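Local coordinates for aminoglycoside phosphotransferase (Streptomyces rimosus, PDB 6FUC), which probably transfers a phosphate from ATP to the 3''-hydroxyl of streptomycin, inactivating the antibiotic and giving resistance to it, at residues 116-121 and 182-187; 128-133 and 213-218. One frame throughout, in Å; residues are numbered along the deposited sequence.

Contact 1: residues 116-121 and 182-187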
loop_
_atom_site.group_PDB
_atom_site.type_symbol
_atom_site.label_atom_id
_atom_site.label_comp_id
_atom_site.label_asym_id
_atom_site.label_seq_id
_atom_site.Cartn_x
_atom_site.Cartn_y
_atom_site.Cartn_z
ATOM N N ARG A 116 -13.985 4.828 -6.296
ATOM C CA ARG A 116 -14.931 3.807 -5.843
ATOM C C ARG A 116 -14.528 3.245 -4.481
ATOM O O ARG A 116 -15.373 3.087 -3.588
ATOM C CB ARG A 116 -15.081 2.685 -6.865
ATOM C CG ARG A 116 -15.782 3.130 -8.121
ATOM C CD ARG A 116 -15.885 1.920 -9.101
ATOM N NE ARG A 116 -16.836 0.876 -8.571
ATOM C CZ ARG A 116 -16.572 -0.287 -7.939
ATOM N NH1 ARG A 116 -15.323 -0.773 -7.664
ATOM N NH2 ARG A 116 -17.629 -0.954 -7.533
ATOM N N LEU A 117 -13.245 2.954 -4.290
ATOM C CA LEU A 117 -12.779 2.487 -2.994
ATOM C C LEU A 117 -13.056 3.523 -1.907
ATOM O O LEU A 117 -13.576 3.210 -0.805
ATOM C CB LEU A 117 -11.310 2.149 -3.065
ATOM C CG LEU A 117 -10.598 1.818 -1.778
ATOM C CD1 LEU A 117 -11.142 0.559 -1.122
ATOM C CD2 LEU A 117 -9.111 1.664 -2.035
ATOM N N HIS A 118 -12.725 4.781 -2.233
ATOM C CA HIS A 118 -12.926 5.890 -1.349
ATOM C C HIS A 118 -14.434 6.318 -1.184
ATOM O O HIS A 118 -14.747 7.346 -0.548
ATOM C CB HIS A 118 -12.145 7.100 -1.796
ATOM C CG HIS A 118 -10.655 6.978 -1.648
ATOM N ND1 HIS A 118 -9.834 8.056 -1.843
ATOM C CD2 HIS A 118 -9.852 5.955 -1.273
ATOM C CE1 HIS A 118 -8.588 7.701 -1.624
ATOM N NE2 HIS A 118 -8.559 6.406 -1.294
ATOM N N GLU A 119 -15.317 5.642 -1.789
ATOM C CA GLU A 119 -16.734 5.842 -1.574
ATOM C C GLU A 119 -17.335 4.776 -0.709
ATOM O O GLU A 119 -18.501 4.942 -0.315
ATOM C CB GLU A 119 -17.472 5.970 -2.928
ATOM C CG GLU A 119 -17.198 7.364 -3.492
ATOM C CD GLU A 119 -17.836 7.597 -4.836
ATOM O OE1 GLU A 119 -18.393 6.685 -5.429
ATOM O OE2 GLU A 119 -17.745 8.706 -5.353
ATOM N N LEU A 120 -16.600 3.742 -0.304
ATOM C CA LEU A 120 -17.140 2.840 0.713
ATOM C C LEU A 120 -17.461 3.638 1.969
ATOM O O LEU A 120 -16.715 4.527 2.332
ATOM C CB LEU A 120 -16.138 1.747 1.049
ATOM C CG LEU A 120 -15.836 0.750 -0.083
ATOM C CD1 LEU A 120 -14.834 -0.255 0.420
ATOM C CD2 LEU A 120 -17.096 0.089 -0.599
ATOM N N PRO A 121 -18.576 3.375 2.662
ATOM C CA PRO A 121 -18.915 4.193 3.826
ATOM C C PRO A 121 -17.950 4.010 4.976
ATOM O O PRO A 121 -17.820 2.923 5.493
ATOM C CB PRO A 121 -20.340 3.717 4.188
ATOM C CG PRO A 121 -20.451 2.390 3.539
ATOM C CD PRO A 121 -19.602 2.403 2.338
ATOM N N GLN A 182 -12.847 14.703 6.304
ATOM C CA GLN A 182 -12.828 14.051 4.997
ATOM C C GLN A 182 -12.061 12.721 5.321
ATOM O O GLN A 182 -10.853 12.652 5.334
ATOM C CB GLN A 182 -12.030 14.828 3.947
ATOM C CG GLN A 182 -12.533 16.252 3.575
ATOM C CD GLN A 182 -11.531 17.244 2.919
ATOM O OE1 GLN A 182 -10.490 16.937 2.548
ATOM N NE2 GLN A 182 -11.951 18.492 2.831
ATOM N N THR A 183 -12.780 11.774 5.836
ATOM C CA THR A 183 -12.279 10.413 5.934
ATOM C C THR A 183 -12.876 9.543 4.831
ATOM O O THR A 183 -14.055 9.681 4.483
ATOM C CB THR A 183 -12.677 9.830 7.328
ATOM O OG1 THR A 183 -11.937 10.456 8.348
ATOM C CG2 THR A 183 -12.489 8.315 7.490
ATOM N N VAL A 184 -12.049 8.644 4.343
ATOM C CA VAL A 184 -12.445 7.631 3.382
ATOM C C VAL A 184 -11.848 6.299 3.807
ATOM O O VAL A 184 -10.978 6.249 4.680
ATOM C CB VAL A 184 -11.994 7.977 1.945
ATOM C CG1 VAL A 184 -12.524 9.310 1.483
ATOM C CG2 VAL A 184 -10.492 7.950 1.834
ATOM N N VAL A 185 -12.293 5.204 3.168
ATOM C CA VAL A 185 -11.588 3.931 3.267
ATOM C C VAL A 185 -10.428 3.951 2.299
ATOM O O VAL A 185 -10.599 3.932 1.089
ATOM C CB VAL A 185 -12.496 2.740 2.982
ATOM C CG1 VAL A 185 -11.706 1.453 3.083
ATOM C CG2 VAL A 185 -13.718 2.736 3.913
ATOM N N CYS A 186 -9.211 4.106 2.849
ATOM C CA CYS A 186 -8.003 4.111 2.070
ATOM C C CYS A 186 -7.480 2.675 1.803
ATOM O O CYS A 186 -7.605 1.795 2.639
ATOM C CB CYS A 186 -6.882 4.877 2.781
ATOM S SG CYS A 186 -7.005 6.653 2.673
ATOM N N HIS A 187 -6.856 2.525 0.644
ATOM C CA HIS A 187 -6.052 1.328 0.381
ATOM C C HIS A 187 -4.973 1.133 1.438
ATOM O O HIS A 187 -4.734 0.012 1.885
ATOM C CB HIS A 187 -5.419 1.511 -1.015
ATOM C CG HIS A 187 -4.461 0.441 -1.347
ATOM N ND1 HIS A 187 -3.196 0.403 -0.838
ATOM C CD2 HIS A 187 -4.617 -0.655 -2.126
ATOM C CE1 HIS A 187 -2.625 -0.710 -1.269
ATOM N NE2 HIS A 187 -3.460 -1.353 -2.086
#
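Val184 turns CG2 into the crowded position between its backbone N and carbonyl carbon, while His118 holds its ring beside its own backbone N (chi1 -70°); together these torsions set the methyl over the middle of the imidazole. The result is a CH-pi contact, with Val184 CG2 3.6 Å from the centroid of the His118 ring and 11° off the normal. The site belongs to the C-terminal lobe of a protein-kinase-like fold, where the end of helix 100-117 and the turn after it lie against strand 184-186, just ahead of the His-Gly-Asp sequence of the family's catalytic loop. The other branch, Val184 CG1, rests 3.6 Å from His118 O. Both ring nitrogens of His118 are engaged beyond the contact, ND1 with Tyr251 OH and NE2 with Asp221 OD2; the same aspartate oxygen takes the backbone N of His187, an arrangement reminiscent of the helix F aspartate in protein kinases. At the start of the type I turn Leu117-Leu120, Leu117 brings CD2 to 3.8 Å from His187 CB, crossing that side chain at a slant. Leu120 CB meets the Val185 CG2 methyl at 3.9 Å. Val185 O points toward Leu117 and His118, a buried carbonyl oxygen without a hydrogen-bonding partner in the model: Leu117 CG is 3.6 Å from it, and His118 CD2 approaches obliquely to 3.2 Å.

Contact 2: residues 128-133 and 213-218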
loop_
_atom_site.group_PDB
_atom_site.type_symbol
_atom_site.label_atom_id
_atom_site.label_comp_id
_atom_site.label_asym_id
_atom_site.label_seq_id
_atom_site.Cartn_x
_atom_site.Cartn_y
_atom_site.Cartn_z
ATOM N N THR A 128 -9.074 0.608 10.468
ATOM C CA THR A 128 -8.579 1.971 10.490
ATOM C C THR A 128 -7.081 2.021 10.206
ATOM O O THR A 128 -6.336 1.132 10.596
ATOM C CB THR A 128 -8.882 2.646 11.815
ATOM O OG1 THR A 128 -8.100 2.043 12.865
ATOM C CG2 THR A 128 -10.340 2.690 12.118
ATOM N N ARG A 129 -6.659 3.113 9.586
ATOM C CA ARG A 129 -5.216 3.474 9.534
ATOM C C ARG A 129 -5.143 4.989 9.729
ATOM O O ARG A 129 -4.525 5.728 8.987
ATOM C CB ARG A 129 -4.513 3.019 8.249
ATOM C CG ARG A 129 -5.071 3.539 6.966
ATOM C CD ARG A 129 -3.984 3.910 5.996
ATOM N NE ARG A 129 -3.232 5.066 6.545
ATOM C CZ ARG A 129 -2.106 5.557 6.040
ATOM N NH1 ARG A 129 -1.455 5.022 5.015
ATOM N NH2 ARG A 129 -1.663 6.705 6.533
ATOM N N GLU A 130 -5.827 5.458 10.777
ATOM C CA GLU A 130 -5.986 6.851 11.033
ATOM C C GLU A 130 -4.687 7.445 11.581
ATOM O O GLU A 130 -3.762 6.724 11.989
ATOM C CB GLU A 130 -7.206 7.133 11.926
ATOM C CG GLU A 130 -8.520 6.912 11.210
ATOM C CD GLU A 130 -9.678 6.662 12.089
ATOM O OE1 GLU A 130 -9.478 6.210 13.288
ATOM O OE2 GLU A 130 -10.830 6.859 11.635
ATOM N N LEU A 131 -4.648 8.781 11.591
ATOM C CA LEU A 131 -3.373 9.428 11.820
ATOM C C LEU A 131 -2.830 9.130 13.202
ATOM O O LEU A 131 -1.619 9.060 13.386
ATOM C CB LEU A 131 -3.565 10.933 11.584
ATOM C CG LEU A 131 -2.328 11.768 11.781
ATOM C CD1 LEU A 131 -1.151 11.277 10.981
ATOM C CD2 LEU A 131 -2.675 13.181 11.421
ATOM N N GLY A 132 -3.681 9.035 14.216
ATOM C CA GLY A 132 -3.128 8.756 15.541
ATOM C C GLY A 132 -2.384 7.453 15.601
ATOM O O GLY A 132 -1.301 7.350 16.217
ATOM N N GLU A 133 -2.907 6.408 14.948
ATOM C CA GLU A 133 -2.196 5.139 14.842
ATOM C C GLU A 133 -0.907 5.250 14.028
ATOM O O GLU A 133 0.130 4.701 14.399
ATOM C CB GLU A 133 -3.074 4.082 14.182
ATOM C CG GLU A 133 -2.347 2.756 13.876
ATOM C CD GLU A 133 -3.241 1.686 13.318
ATOM O OE1 GLU A 133 -4.474 1.864 13.264
ATOM O OE2 GLU A 133 -2.661 0.596 13.074
ATOM N N LEU A 213 -5.185 -1.307 4.764
ATOM C CA LEU A 213 -6.512 -0.797 4.381
ATOM C C LEU A 213 -7.230 -0.272 5.628
ATOM O O LEU A 213 -7.202 -0.883 6.702
ATOM C CB LEU A 213 -7.279 -1.932 3.746
ATOM C CG LEU A 213 -8.707 -1.629 3.346
ATOM C CD1 LEU A 213 -9.096 -2.082 1.955
ATOM C CD2 LEU A 213 -9.677 -1.850 4.348
ATOM N N GLY A 214 -7.927 0.857 5.471
ATOM C CA GLY A 214 -8.756 1.342 6.563
ATOM C C GLY A 214 -9.040 2.790 6.440
ATOM O O GLY A 214 -8.481 3.496 5.576
ATOM N N ARG A 215 -9.869 3.309 7.358
ATOM C CA ARG A 215 -10.173 4.721 7.399
ATOM C C ARG A 215 -8.903 5.549 7.493
ATOM O O ARG A 215 -8.028 5.277 8.326
ATOM C CB ARG A 215 -10.985 5.048 8.659
ATOM C CG ARG A 215 -12.428 4.613 8.588
ATOM C CD ARG A 215 -13.278 5.276 9.642
ATOM N NE ARG A 215 -13.021 4.873 11.007
ATOM C CZ ARG A 215 -13.614 3.830 11.586
ATOM N NH1 ARG A 215 -14.411 3.060 10.859
ATOM N NH2 ARG A 215 -13.406 3.545 12.851
ATOM N N ALA A 216 -8.872 6.661 6.735
ATOM C CA ALA A 216 -7.858 7.660 6.825
ATOM C C ALA A 216 -8.257 8.835 5.929
ATOM O O ALA A 216 -9.219 8.767 5.167
ATOM C CB ALA A 216 -6.477 7.131 6.428
ATOM N N ASP A 217 -7.494 9.919 6.005
ATOM C CA ASP A 217 -7.638 11.011 5.071
ATOM C C ASP A 217 -7.325 10.491 3.644
ATOM O O ASP A 217 -6.345 9.754 3.487
ATOM C CB ASP A 217 -6.645 12.108 5.496
ATOM C CG ASP A 217 -6.719 13.377 4.716
ATOM O OD1 ASP A 217 -6.685 13.379 3.471
ATOM O OD2 ASP A 217 -6.804 14.420 5.348
ATOM N N PRO A 218 -8.104 10.889 2.627
ATOM C CA PRO A 218 -7.757 10.398 1.270
ATOM C C PRO A 218 -6.337 10.694 0.824
ATOM O O PRO A 218 -5.809 9.981 -0.019
ATOM C CB PRO A 218 -8.774 11.094 0.396
ATOM C CG PRO A 218 -9.281 12.265 1.180
ATOM C CD PRO A 218 -9.262 11.779 2.627
HETATM O O HOH W 1 -4.826 -0.270 8.846
HETATM O O HOH W 2 -11.848 5.461 14.341
#
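Residues 128-130 run alongside strand 214-216 in the same direction, joined by a single bridge between Thr128 and Arg215. Arg129 N donates to Arg215 O at 2.9 Å (158° at the hydrogen), and Arg215 also bonds the Phe127 backbone. Gly214, with no side chain, lets Thr128 CA come within 4.0 Å of its own CA. Water 1 lies 2.7 Å from Thr128 O and 3.3 Å from Leu213 O, with fewer protons than acceptors. The strand is the partner of 184-186 in a small antiparallel sheet of the kinase-like C-terminal lobe, and the loop leading into helix 131-143 adds to its other edge. Glu130, at the N-cap position of that helix, reaches back to Arg215 in a salt bridge, OE2 lying 3.0 Å from NE. The oxygen sits in the guanidinium plane, yet NE meets it from above the carboxylate plane, the planes being 53° apart. Water 2 closes a second path, donating to Glu130 OE1 and accepting from Arg215 NH2. Thr128 CG2 covers one face of this guanidinium, toward its rim, 3.3 Å from NH2. Arg129 bends at chi2 and chi3 past the Ala216 methyl, its NE 3.8 Å from Ala216 CB, and NH1 bonds Gly188 O.

Contacts 1 and 2 lie on the two edges of one small antiparallel sheet, their centres about 10 Å apart. Strands 184-186 and 214-216 are joined by probable hydrogen bonds, with Cys186 N 2.9 Å from Gly214 O and Val184 N 2.9 Å from Ala216 O. Contact 1 is the more buried: it relies on one methyl on the face of an imidazole and on contacts between aliphatic side chains, with polar ends of its histidines engaged elsewhere. Contact 2, only partly buried, adds a backbone bond, a salt bridge and a water joining the same side chains. The consecutive helices 100-117 and 131-143 reach the same sheet, one through its C-terminal end, the other through the loop before it.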